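Local structure of pyridoxal kinase (Entamoeba histolytica, 4S1M) at residues 89-94 with 130-135; 211-216 with 253-258; 218-223 with 240-245. The protein probably phosphorylates pyridoxal with ATP, as a magnesium-dependent kinase of the ribokinase superfamily. All coordinates share one frame; numbering follows the deposited sequence.

Contact 1. Residues 89-94 with 130-135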
ATOM      1  N   LEU A  89      -0.496  19.796   8.851  1.00 18.11           N
ATOM      2  CA  LEU A  89      -0.167  19.082   7.632  1.00 17.44           C
ATOM      3  C   LEU A  89      -0.789  19.729   6.406  1.00 16.73           C
ATOM      4  O   LEU A  89      -0.205  19.709   5.328  1.00 17.85           O
ATOM      5  CB  LEU A  89      -0.636  17.608   7.694  1.00 17.10           C
ATOM      6  CG  LEU A  89      -0.014  16.715   8.810  1.00 20.58           C
ATOM      7  CD1 LEU A  89      -0.719  15.350   8.804  1.00 23.09           C
ATOM      8  CD2 LEU A  89       1.450  16.591   8.549  1.00 23.36           C
ATOM      9  N   VAL A  90      -2.008  20.240   6.537  1.00 17.60           N
ATOM     10  CA  VAL A  90      -2.657  20.900   5.406  1.00 16.80           C
ATOM     11  C   VAL A  90      -1.848  22.134   5.006  1.00 17.26           C
ATOM     12  O   VAL A  90      -1.576  22.373   3.831  1.00 17.39           O
ATOM     13  CB  VAL A  90      -4.125  21.278   5.726  1.00 16.69           C
ATOM     14  CG1 VAL A  90      -4.749  21.962   4.532  1.00 16.59           C
ATOM     15  CG2 VAL A  90      -4.927  20.019   6.079  1.00 19.25           C
ATOM     16  N   TYR A  91      -1.521  22.986   5.991  1.00 18.39           N
ATOM     17  CA  TYR A  91      -0.796  24.216   5.699  1.00 20.26           C
ATOM     18  C   TYR A  91       0.575  23.877   5.166  1.00 19.25           C
ATOM     19  O   TYR A  91       1.042  24.607   4.267  1.00 19.78           O
ATOM     20  CB  TYR A  91      -0.745  25.180   6.874  1.00 20.81           C
ATOM     21  CG  TYR A  91      -2.125  25.776   7.145  1.00 22.11           C
ATOM     22  CD1 TYR A  91      -2.747  26.560   6.207  1.00 26.46           C
ATOM     23  CD2 TYR A  91      -2.772  25.515   8.357  1.00 25.11           C
ATOM     24  CE1 TYR A  91      -4.007  27.094   6.487  1.00 28.21           C
ATOM     25  CE2 TYR A  91      -4.030  26.063   8.631  1.00 28.10           C
ATOM     26  CZ  TYR A  91      -4.640  26.770   7.699  1.00 28.44           C
ATOM     27  OH  TYR A  91      -5.885  27.330   7.992  1.00 38.03           O
ATOM     28  N   GLU A  92       1.255  22.862   5.708  1.00 20.20           N
ATOM     29  CA  GLU A  92       2.539  22.474   5.127  1.00 18.31           C
ATOM     30  C   GLU A  92       2.347  21.994   3.682  1.00 18.45           C
ATOM     31  O   GLU A  92       3.152  22.327   2.806  1.00 19.18           O
ATOM     32  CB  GLU A  92       3.267  21.422   5.966  1.00 21.38           C
ATOM     33  CG  GLU A  92       4.632  21.034   5.399  1.00 20.80           C
ATOM     34  CD  GLU A  92       5.590  22.150   5.207  1.00 22.75           C
ATOM     35  OE1 GLU A  92       5.489  23.249   5.840  1.00 23.65           O
ATOM     36  OE2 GLU A  92       6.590  21.927   4.481  1.00 24.50           O
ATOM     37  N   THR A  93       1.290  21.228   3.427  1.00 17.16           N
ATOM     38  CA  THR A  93       1.043  20.770   2.066  1.00 18.04           C
ATOM     39  C   THR A  93       0.870  21.954   1.104  1.00 17.63           C
ATOM     40  O   THR A  93       1.373  21.932  -0.012  1.00 17.95           O
ATOM     41  CB  THR A  93      -0.148  19.818   2.017  1.00 17.58           C
ATOM     42  OG1 THR A  93       0.159  18.627   2.756  1.00 17.88           O
ATOM     43  CG2 THR A  93      -0.535  19.448   0.598  1.00 18.46           C
ATOM     44  N   ILE A  94       0.147  22.992   1.539  1.00 17.88           N
ATOM     45  CA  ILE A  94       0.026  24.195   0.722  1.00 18.16           C
ATOM     46  C   ILE A  94       1.424  24.705   0.375  1.00 19.24           C
ATOM     47  O   ILE A  94       1.686  25.049  -0.759  1.00 21.53           O
ATOM     48  CB  ILE A  94      -0.815  25.285   1.435  1.00 19.07           C
ATOM     49  CG1 ILE A  94      -2.293  24.837   1.471  1.00 20.88           C
ATOM     50  CG2 ILE A  94      -0.658  26.635   0.734  1.00 20.06           C
ATOM     51  CD1 ILE A  94      -3.128  25.604   2.425  1.00 20.91           C
ATOM     52  N   MET A 130      -8.846  23.358   4.963  1.00 20.96           N
ATOM     53  CA  MET A 130      -9.179  22.796   3.657  1.00 20.42           C
ATOM     54  C   MET A 130      -9.736  23.903   2.727  1.00 20.63           C
ATOM     55  O   MET A 130      -9.545  23.838   1.523  1.00 20.11           O
ATOM     56  CB  MET A 130     -10.194  21.685   3.833  1.00 20.25           C
ATOM     57  CG  MET A 130     -10.473  20.892   2.552  1.00 22.59           C
ATOM     58  SD  MET A 130      -9.088  20.119   1.740  1.00 20.99           S
ATOM     59  CE  MET A 130      -8.736  18.878   2.968  1.00 22.29           C
ATOM     60  N   LYS A 131     -10.413  24.874   3.297  1.00 21.55           N
ATOM     61  CA  LYS A 131     -10.881  26.055   2.510  1.00 23.33           C
ATOM     62  C   LYS A 131      -9.723  26.784   1.839  1.00 23.49           C
ATOM     63  O   LYS A 131      -9.890  27.338   0.776  1.00 23.98           O
ATOM     64  CB  LYS A 131     -11.648  27.017   3.383  1.00 25.84           C
ATOM     65  CG  LYS A 131     -12.978  26.476   3.888  1.00 26.05           C
ATOM     66  CD  LYS A 131     -13.655  27.502   4.781  1.00 31.64           C
ATOM     67  CE  LYS A 131     -15.109  27.153   5.031  1.00 36.27           C
ATOM     68  NZ  LYS A 131     -15.762  28.140   5.948  1.00 38.87           N
ATOM     69  N   GLU A 132      -8.552  26.774   2.473  1.00 21.35           N
ATOM     70  CA  GLU A 132      -7.361  27.324   1.839  1.00 21.39           C
ATOM     71  C   GLU A 132      -6.750  26.392   0.784  1.00 19.29           C
ATOM     72  O   GLU A 132      -6.390  26.830  -0.303  1.00 22.17           O
ATOM     73  CB  GLU A 132      -6.327  27.759   2.834  1.00 24.23           C
ATOM     74  CG  GLU A 132      -6.726  28.913   3.691  1.00 31.14           C
ATOM     75  CD  GLU A 132      -6.875  30.176   2.848  1.00 31.35           C
ATOM     76  OE1 GLU A 132      -5.864  30.532   2.135  1.00 35.27           O
ATOM     77  OE2 GLU A 132      -7.987  30.724   2.888  1.00 38.95           O
ATOM     78  N   LEU A 133      -6.586  25.094   1.116  1.00 17.42           N
ATOM     79  CA  LEU A 133      -5.920  24.151   0.207  1.00 18.64           C
ATOM     80  C   LEU A 133      -6.638  24.068  -1.162  1.00 18.75           C
ATOM     81  O   LEU A 133      -5.980  24.055  -2.200  1.00 19.01           O
ATOM     82  CB  LEU A 133      -5.797  22.766   0.865  1.00 18.80           C
ATOM     83  CG  LEU A 133      -5.176  21.708  -0.016  1.00 18.64           C
ATOM     84  CD1 LEU A 133      -3.735  22.056  -0.351  1.00 21.10           C
ATOM     85  CD2 LEU A 133      -5.309  20.357   0.711  1.00 19.89           C
ATOM     86  N   ILE A 134      -7.962  24.052  -1.137  1.00 19.04           N
ATOM     87  CA  ILE A 134      -8.702  23.873  -2.408  1.00 18.62           C
ATOM     88  C   ILE A 134      -8.451  25.004  -3.410  1.00 19.24           C
ATOM     89  O   ILE A 134      -8.556  24.783  -4.618  1.00 22.10           O
ATOM     90  CB  ILE A 134     -10.214  23.730  -2.187  1.00 18.95           C
ATOM     91  CG1 ILE A 134     -10.822  24.914  -1.442  1.00 20.41           C
ATOM     92  CG2 ILE A 134     -10.567  22.399  -1.491  1.00 19.06           C
ATOM     93  CD1 ILE A 134     -12.313  24.981  -1.512  1.00 21.53           C
ATOM     94  N   LYS A 135      -8.101  26.196  -2.922  1.00 21.16           N
ATOM     95  CA  LYS A 135      -7.836  27.321  -3.794  1.00 23.01           C
ATOM     96  C   LYS A 135      -6.665  27.083  -4.736  1.00 23.56           C
ATOM     97  O   LYS A 135      -6.541  27.812  -5.737  1.00 23.56           O
ATOM     98  CB  LYS A 135      -7.580  28.569  -2.963  1.00 24.33           C
ATOM     99  CG  LYS A 135      -8.793  29.000  -2.146  1.00 27.40           C
ATOM    100  CD  LYS A 135      -8.427  30.251  -1.364  1.00 30.19           C
ATOM    101  CE  LYS A 135      -9.554  30.678  -0.468  1.00 32.69           C
ATOM    102  NZ  LYS A 135      -9.145  31.882   0.324  1.00 36.79           N
TER
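Ile94 and Leu133 mark the closest approach of the two backbones, with Ile94 CA 6.0 Å from Leu133 CA. Both segments are helical here and run in broadly the same direction. The contact is a small apolar one, burying 274 Å² in all. Ile94 slides past Leu133 with the two side chains pointing in opposite directions, so that Ile94 CG1 lies 3.6 Å from Leu133 CD1. From there the tip of the isoleucine continues onto the neighbouring helix backbone, Ile94 CD1 lying 3.7 Å from Leu133 N, and it also meets Glu132 CB. One turn earlier Val90 uses a single branch: CG1, anti to the backbone N (chi1 180°), packs 3.9 Å from Leu133 CB. Leu133 therefore sits between two residues of one helix face, while Thr93 CG2 adds a looser touch to its CD1. At the outer margin Glu132 CG comes to the edge of the Tyr91 ring, near its plane. The acid end of Glu132 turns away instead, and its OE2 pairs with Lys135 NZ at 3.0 Å in a salt bridge along its own segment. Thr93 OG1 and Thr93 N both bond to Leu89 O, from opposite faces of its carbonyl plane. Helices 87-102 and 124-133 follow successive parallel strands of the central sheet. Leu133 rests on Phe108 and Cys110 of strand 107-110, Phe60 of helix 57-69 covers Thr93, and Leu150 of helix 144-151 covers Met130.

Contact 2. Residues 211-216 with 253-258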
ATOM      1  N   GLY A 211     -25.888   1.468   0.732  1.00 78.74           N
ATOM      2  CA  GLY A 211     -24.480   1.370   1.093  1.00 80.89           C
ATOM      3  C   GLY A 211     -23.912   2.131   2.273  1.00 79.12           C
ATOM      4  O   GLY A 211     -24.650   2.367   3.192  1.00 79.09           O
ATOM      5  N   ASP A 212     -22.597   2.443   2.263  1.00 83.87           N
ATOM      6  CA  ASP A 212     -21.895   3.015   3.420  1.00 72.14           C
ATOM      7  C   ASP A 212     -20.448   3.596   3.248  1.00 67.14           C
ATOM      8  O   ASP A 212     -19.987   4.440   3.997  1.00 54.33           O
ATOM      9  CB  ASP A 212     -21.852   1.997   4.556  1.00 73.92           C
ATOM     10  CG  ASP A 212     -23.159   1.895   5.293  1.00 80.10           C
ATOM     11  OD1 ASP A 212     -23.362   2.671   6.244  1.00 81.83           O
ATOM     12  OD2 ASP A 212     -23.987   1.036   4.941  1.00 79.36           O
ATOM     13  N   PHE A 213     -19.728   3.163   2.261  1.00 40.72           N
ATOM     14  CA  PHE A 213     -18.314   3.310   2.314  1.00 39.59           C
ATOM     15  C   PHE A 213     -17.661   4.701   2.014  1.00 38.63           C
ATOM     16  O   PHE A 213     -18.019   5.408   1.082  1.00 38.47           O
ATOM     17  CB  PHE A 213     -17.778   2.201   1.459  1.00 29.29           C
ATOM     18  CG  PHE A 213     -18.767   1.090   1.279  1.00 30.10           C
ATOM     19  CD1 PHE A 213     -18.577  -0.127   1.895  1.00 30.02           C
ATOM     20  CD2 PHE A 213     -19.927   1.305   0.555  1.00 31.06           C
ATOM     21  CE1 PHE A 213     -19.506  -1.121   1.721  1.00 30.88           C
ATOM     22  CE2 PHE A 213     -20.852   0.335   0.376  1.00 31.94           C
ATOM     23  CZ  PHE A 213     -20.662  -0.876   0.949  1.00 31.85           C
ATOM     24  N   THR A 214     -16.693   5.083   2.841  1.00 54.61           N
ATOM     25  CA  THR A 214     -15.981   6.314   2.551  1.00 45.17           C
ATOM     26  C   THR A 214     -14.968   5.984   1.462  1.00 41.21           C
ATOM     27  O   THR A 214     -14.514   6.838   0.720  1.00 29.43           O
ATOM     28  CB  THR A 214     -15.382   6.971   3.783  1.00 52.08           C
ATOM     29  OG1 THR A 214     -14.266   6.236   4.236  1.00 51.68           O
ATOM     30  CG2 THR A 214     -16.370   6.996   4.887  1.00 57.09           C
ATOM     31  N   GLY A 215     -14.698   4.684   1.366  1.00 34.37           N
ATOM     32  CA  GLY A 215     -13.887   4.148   0.326  1.00 31.16           C
ATOM     33  C   GLY A 215     -14.540   4.241  -1.013  1.00 27.49           C
ATOM     34  O   GLY A 215     -13.868   4.141  -1.978  1.00 26.30           O
ATOM     35  N   VAL A 216     -15.858   4.425  -1.041  1.00 26.06           N
ATOM     36  CA  VAL A 216     -16.537   4.731  -2.297  1.00 26.41           C
ATOM     37  C   VAL A 216     -15.989   5.965  -2.941  1.00 23.49           C
ATOM     38  O   VAL A 216     -15.446   5.894  -4.054  1.00 24.19           O
ATOM     39  CB  VAL A 216     -18.085   4.795  -2.136  1.00 28.68           C
ATOM     40  CG1 VAL A 216     -18.761   5.254  -3.415  1.00 33.83           C
ATOM     41  CG2 VAL A 216     -18.654   3.455  -1.686  1.00 36.76           C
ATOM     42  N   VAL A 253     -20.294  -7.587  -0.907  1.00 38.48           N
ATOM     43  CA  VAL A 253     -21.230  -8.297   0.001  1.00 49.90           C
ATOM     44  C   VAL A 253     -21.522  -7.568   1.327  1.00 51.57           C
ATOM     45  O   VAL A 253     -22.678  -7.246   1.581  1.00 58.88           O
ATOM     46  CB  VAL A 253     -20.783  -9.756   0.245  1.00 54.90           C
ATOM     47  CG1 VAL A 253     -21.730 -10.500   1.213  1.00 56.90           C
ATOM     48  CG2 VAL A 253     -20.714 -10.483  -1.098  1.00 59.00           C
ATOM     49  N   GLY A 254     -20.520  -7.295   2.159  1.00 56.46           N
ATOM     50  CA  GLY A 254     -20.796  -6.528   3.409  1.00 56.26           C
ATOM     51  C   GLY A 254     -21.042  -5.045   3.128  1.00 48.19           C
ATOM     52  O   GLY A 254     -21.174  -4.626   1.965  1.00 40.77           O
ATOM     53  N   THR A 255     -21.106  -4.240   4.182  1.00 44.19           N
ATOM     54  CA  THR A 255     -20.970  -2.787   4.029  1.00 46.60           C
ATOM     55  C   THR A 255     -19.745  -2.242   4.768  1.00 42.70           C
ATOM     56  O   THR A 255     -19.439  -1.051   4.619  1.00 41.29           O
ATOM     57  CB  THR A 255     -22.212  -1.983   4.510  1.00 52.83           C
ATOM     58  OG1 THR A 255     -22.464  -2.282   5.888  1.00 48.85           O
ATOM     59  CG2 THR A 255     -23.468  -2.299   3.646  1.00 53.62           C
ATOM     60  N   ALA A 256     -18.993  -3.096   5.459  1.00 40.17           N
ATOM     61  CA  ALA A 256     -17.782  -2.598   6.152  1.00 35.31           C
ATOM     62  C   ALA A 256     -16.714  -2.056   5.169  1.00 32.97           C
ATOM     63  O   ALA A 256     -16.110  -0.966   5.385  1.00 29.83           O
ATOM     64  CB  ALA A 256     -17.220  -3.682   7.050  1.00 36.61           C
ATOM     65  N   GLU A 257     -16.515  -2.779   4.067  1.00 26.06           N
ATOM     66  CA  GLU A 257     -15.425  -2.430   3.111  1.00 22.27           C
ATOM     67  C   GLU A 257     -15.913  -2.653   1.682  1.00 22.38           C
ATOM     68  O   GLU A 257     -16.622  -3.632   1.413  1.00 27.47           O
ATOM     69  CB  GLU A 257     -14.218  -3.354   3.305  1.00 23.26           C
ATOM     70  CG  GLU A 257     -13.591  -3.278   4.700  1.00 22.24           C
ATOM     71  CD  GLU A 257     -12.821  -2.004   4.995  1.00 20.17           C
ATOM     72  OE1 GLU A 257     -12.499  -1.197   4.107  1.00 20.43           O
ATOM     73  OE2 GLU A 257     -12.457  -1.941   6.224  1.00 24.51           O
ATOM     74  N   ILE A 258     -15.455  -1.791   0.805  1.00 22.85           N
ATOM     75  CA  ILE A 258     -15.686  -1.978  -0.641  1.00 24.44           C
ATOM     76  C   ILE A 258     -14.815  -3.179  -1.080  1.00 24.46           C
ATOM     77  O   ILE A 258     -13.696  -3.375  -0.605  1.00 25.53           O
ATOM     78  CB  ILE A 258     -15.410  -0.663  -1.394  1.00 27.87           C
ATOM     79  CG1 ILE A 258     -15.778  -0.743  -2.830  1.00 33.83           C
ATOM     80  CG2 ILE A 258     -13.963  -0.221  -1.298  1.00 28.86           C
ATOM     81  CD1 ILE A 258     -15.853   0.622  -3.485  1.00 34.48           C
TER
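Phe213 carries most of the contact from its side, its ring entering the bend of the backbone at 254-258. Gly254 O lies in the ring plane at the edge, 3.9 Å from Phe213 CE1. Farther round the ring, Phe213 CD1 meets the peptide joining Glu257 to Ile258, 3.7 Å from Ile258 N. Thr255 O comes still nearer to the ring, but so closely that the exact spacing is doubtful; the Phe213 chi1 of -21° lies off any staggered position, another reason to read the ring's placement with caution. Beside the ring, Asp212 crosses Thr255 at a slant, with Asp212 OD2 3.5 Å from Thr255 CB; Gly211 and Asp212 are poorly ordered, so this outer touch is less certain. On the inner side Ile258 CD1 makes looser touches, 4.4 Å from Val216 CG2 and near Gly215 O. Gly215 and Val216 belong to the first turn of helix 214-229 and begin the Gly-Val-Gly-Asp sequence that matches the GXGD motif of ribokinase-superfamily kinases. In that family the amides at this helix start form an anion hole for the phosphate being transferred, and a similar role is likely here. Gly211, in the loop before the helix, and Gly217, within its first turn, are both seen to bind ADP. Farther out, Leu245 of helix 234-250 packs against both Val216 and Ile258. The loop 253-258 is tied down on its other side: Glu257 OE1 accepts from Phe16 N, Glu257 OE2 bonds to Tyr47 OH, and Ala256 O bonds to His44 NE2. Met1 of the second subunit packs on Glu257.

Contact 3. Residues 218-223 with 240-245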
ATOM      1  N   ASP A 218     -13.303   7.579  -2.277  1.00 16.58           N
ATOM      2  CA  ASP A 218     -11.853   7.520  -2.491  1.00 16.58           C
ATOM      3  C   ASP A 218     -11.530   6.707  -3.745  1.00 17.41           C
ATOM      4  O   ASP A 218     -10.656   7.079  -4.553  1.00 20.74           O
ATOM      5  CB  ASP A 218     -11.140   6.923  -1.259  1.00 18.42           C
ATOM      6  CG  ASP A 218     -11.349   7.720  -0.011  1.00 21.55           C
ATOM      7  OD1 ASP A 218     -11.754   8.908  -0.098  1.00 22.83           O
ATOM      8  OD2 ASP A 218     -11.049   7.212   1.097  1.00 18.65           O
ATOM      9  N   THR A 219     -12.247   5.626  -3.942  1.00 18.44           N
ATOM     10  CA  THR A 219     -12.091   4.780  -5.141  1.00 21.15           C
ATOM     11  C   THR A 219     -12.407   5.583  -6.404  1.00 21.50           C
ATOM     12  O   THR A 219     -11.665   5.549  -7.406  1.00 21.32           O
ATOM     13  CB  THR A 219     -12.945   3.522  -5.001  1.00 22.91           C
ATOM     14  OG1 THR A 219     -12.471   2.810  -3.834  1.00 22.43           O
ATOM     15  CG2 THR A 219     -12.876   2.605  -6.207  1.00 24.77           C
ATOM     16  N   LEU A 220     -13.510   6.315  -6.342  1.00 20.15           N
ATOM     17  CA  LEU A 220     -13.876   7.197  -7.477  1.00 20.01           C
ATOM     18  C   LEU A 220     -12.765   8.185  -7.862  1.00 18.72           C
ATOM     19  O   LEU A 220     -12.406   8.315  -9.031  1.00 18.25           O
ATOM     20  CB  LEU A 220     -15.210   7.929  -7.154  1.00 20.37           C
ATOM     21  CG  LEU A 220     -15.753   8.761  -8.318  1.00 24.15           C
ATOM     22  CD1 LEU A 220     -16.296   7.828  -9.385  1.00 29.69           C
ATOM     23  CD2 LEU A 220     -16.938   9.547  -7.790  1.00 26.22           C
ATOM     24  N   THR A 221     -12.195   8.863  -6.876  1.00 17.85           N
ATOM     25  CA  THR A 221     -11.116   9.787  -7.082  1.00 18.26           C
ATOM     26  C   THR A 221      -9.964   9.200  -7.844  1.00 17.96           C
ATOM     27  O   THR A 221      -9.497   9.759  -8.834  1.00 16.63           O
ATOM     28  CB  THR A 221     -10.635  10.324  -5.709  1.00 19.56           C
ATOM     29  OG1 THR A 221     -11.647  11.227  -5.238  1.00 22.02           O
ATOM     30  CG2 THR A 221      -9.351  11.045  -5.830  1.00 21.09           C
ATOM     31  N   TYR A 222      -9.558   8.004  -7.455  1.00 16.39           N
ATOM     32  CA  TYR A 222      -8.367   7.437  -8.108  1.00 16.67           C
ATOM     33  C   TYR A 222      -8.646   6.815  -9.474  1.00 15.85           C
ATOM     34  O   TYR A 222      -7.780   6.819 -10.344  1.00 16.95           O
ATOM     35  CB  TYR A 222      -7.613   6.467  -7.171  1.00 15.65           C
ATOM     36  CG  TYR A 222      -6.937   7.223  -6.060  1.00 15.79           C
ATOM     37  CD1 TYR A 222      -5.788   7.975  -6.274  1.00 15.93           C
ATOM     38  CD2 TYR A 222      -7.496   7.260  -4.813  1.00 17.34           C
ATOM     39  CE1 TYR A 222      -5.186   8.693  -5.226  1.00 16.19           C
ATOM     40  CE2 TYR A 222      -6.917   8.047  -3.768  1.00 16.21           C
ATOM     41  CZ  TYR A 222      -5.744   8.726  -4.030  1.00 15.43           C
ATOM     42  OH  TYR A 222      -5.219   9.462  -2.980  1.00 17.16           O
ATOM     43  N   ILE A 223      -9.817   6.234  -9.656  1.00 16.57           N
ATOM     44  CA  ILE A 223     -10.146   5.745 -10.985  1.00 15.98           C
ATOM     45  C   ILE A 223     -10.252   6.930 -11.950  1.00 17.55           C
ATOM     46  O   ILE A 223      -9.767   6.871 -13.078  1.00 18.19           O
ATOM     47  CB  ILE A 223     -11.392   4.874 -11.025  1.00 17.84           C
ATOM     48  CG1 ILE A 223     -11.209   3.619 -10.104  1.00 19.01           C
ATOM     49  CG2 ILE A 223     -11.699   4.395 -12.446  1.00 18.59           C
ATOM     50  CD1 ILE A 223     -12.465   2.810  -9.922  1.00 20.69           C
ATOM     51  N   ARG A 240     -16.570   6.591 -16.911  1.00 23.58           N
ATOM     52  CA  ARG A 240     -15.881   5.321 -16.627  1.00 23.17           C
ATOM     53  C   ARG A 240     -15.768   5.099 -15.157  1.00 23.24           C
ATOM     54  O   ARG A 240     -15.998   3.982 -14.678  1.00 23.10           O
ATOM     55  CB  ARG A 240     -14.505   5.336 -17.233  1.00 24.13           C
ATOM     56  CG  ARG A 240     -14.559   5.182 -18.717  1.00 27.42           C
ATOM     57  CD  ARG A 240     -13.187   5.075 -19.310  1.00 27.13           C
ATOM     58  NE  ARG A 240     -13.282   5.097 -20.768  1.00 29.08           N
ATOM     59  CZ  ARG A 240     -12.254   4.846 -21.572  1.00 32.03           C
ATOM     60  NH1 ARG A 240     -11.053   4.476 -21.074  1.00 27.83           N
ATOM     61  NH2 ARG A 240     -12.434   4.926 -22.901  1.00 33.89           N
ATOM     62  N   ALA A 241     -15.318   6.126 -14.437  1.00 20.37           N
ATOM     63  CA  ALA A 241     -15.027   5.946 -13.012  1.00 20.20           C
ATOM     64  C   ALA A 241     -16.313   5.573 -12.263  1.00 20.68           C
ATOM     65  O   ALA A 241     -16.318   4.642 -11.439  1.00 20.06           O
ATOM     66  CB  ALA A 241     -14.390   7.163 -12.429  1.00 20.05           C
ATOM     67  N   ILE A 242     -17.388   6.318 -12.477  1.00 20.59           N
ATOM     68  CA  ILE A 242     -18.616   5.999 -11.728  1.00 23.82           C
ATOM     69  C   ILE A 242     -19.220   4.632 -12.134  1.00 21.98           C
ATOM     70  O   ILE A 242     -19.782   3.910 -11.306  1.00 23.74           O
ATOM     71  CB  ILE A 242     -19.625   7.168 -11.778  1.00 28.16           C
ATOM     72  CG1 ILE A 242     -20.733   7.004 -10.743  1.00 32.17           C
ATOM     73  CG2 ILE A 242     -20.221   7.323 -13.153  1.00 29.24           C
ATOM     74  CD1 ILE A 242     -20.238   7.071  -9.317  1.00 33.79           C
ATOM     75  N   SER A 243     -19.052   4.302 -13.393  1.00 22.65           N
ATOM     76  CA  SER A 243     -19.474   3.008 -13.933  1.00 24.20           C
ATOM     77  C   SER A 243     -18.738   1.839 -13.283  1.00 23.83           C
ATOM     78  O   SER A 243     -19.368   0.855 -12.880  1.00 25.47           O
ATOM     79  CB  SER A 243     -19.298   2.969 -15.460  1.00 24.99           C
ATOM     80  OG  SER A 243     -20.223   3.872 -16.046  1.00 25.90           O
ATOM     81  N   THR A 244     -17.415   1.974 -13.200  1.00 21.89           N
ATOM     82  CA  THR A 244     -16.606   0.954 -12.587  1.00 21.46           C
ATOM     83  C   THR A 244     -16.923   0.874 -11.092  1.00 21.54           C
ATOM     84  O   THR A 244     -17.028  -0.202 -10.498  1.00 22.12           O
ATOM     85  CB  THR A 244     -15.112   1.251 -12.836  1.00 20.92           C
ATOM     86  OG1 THR A 244     -14.907   1.070 -14.241  1.00 23.58           O
ATOM     87  CG2 THR A 244     -14.250   0.214 -12.070  1.00 21.21           C
ATOM     88  N   LEU A 245     -17.138   2.008 -10.464  1.00 20.47           N
ATOM     89  CA  LEU A 245     -17.482   2.010  -9.077  1.00 23.01           C
ATOM     90  C   LEU A 245     -18.797   1.276  -8.884  1.00 23.44           C
ATOM     91  O   LEU A 245     -18.951   0.549  -7.933  1.00 23.54           O
ATOM     92  CB  LEU A 245     -17.553   3.460  -8.596  1.00 23.47           C
ATOM     93  CG  LEU A 245     -17.768   3.599  -7.099  1.00 28.73           C
ATOM     94  CD1 LEU A 245     -16.686   3.021  -6.227  1.00 27.46           C
ATOM     95  CD2 LEU A 245     -18.022   5.106  -6.776  1.00 32.19           C
TER
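Leu220 lays its CD1 methyl against Ala241, 3.7 Å from Ala241 CB, and against the start of the next residue, 3.6 Å from Ile242 N. The two segments come from consecutive helices, 214-229 and 234-250, which form a helical hairpin in the ribokinase-like fold; their axes approach to 8.7 Å and run at 138°, closer to antiparallel than to perpendicular. The interface is wholly buried and made of aliphatic groups. With CG anti to the backbone N (chi1 -174°), Leu220 leans toward the partner helix although its CB starts off alongside it, and its CD1 also reaches Ile242 CD1. Leu245 forks over the facing helix: CD1 goes to Thr219 CG2 at 3.8 Å, and CD2 to Leu220 CB at 4.0 Å. Thr219 thus offers its methyl to the interface, while its OG1 is held by Gly215 O, one turn back in its own helix. The backbones come closest at the small Ala241, whose CA lies 5.3 Å from Ile223 CA. Another side of helix 214-229 faces the magnesium site, where Thr221 OG1 bonds to Asp111 OD2, a residue seen to bind magnesium. Tyr222 packs against helix 18-28 and bonds through OH to Thr7 OG1, with Thr221 CG2 over one face of its ring. At the far end of the interface Ile223 divides its branches, CG2 packing 3.7 Å from Ala241 CA and CD1 crossing to Thr244 CG2.

How the contacts relate
Contact 1 comes first along the chain and closes before the other two begin. It lies across the chain's centre from them, its centre about 28 Å from that of contact 2 and 24 Å from that of contact 3, and joins helices that flank the parallel strands of the large sheet. Contacts 2 and 3 share helix 214-229, and the segments of contact 3 fall between those of contact 2 in sequence. They also touch, Val216 CG1 lying 3.4 Å from Leu245 CD2, so the helical hairpin continues directly into the packing beneath the ADP-binding turn. The hairpin and the loop 253-258 thus form one continuous packed unit next to residues seen to bind ADP.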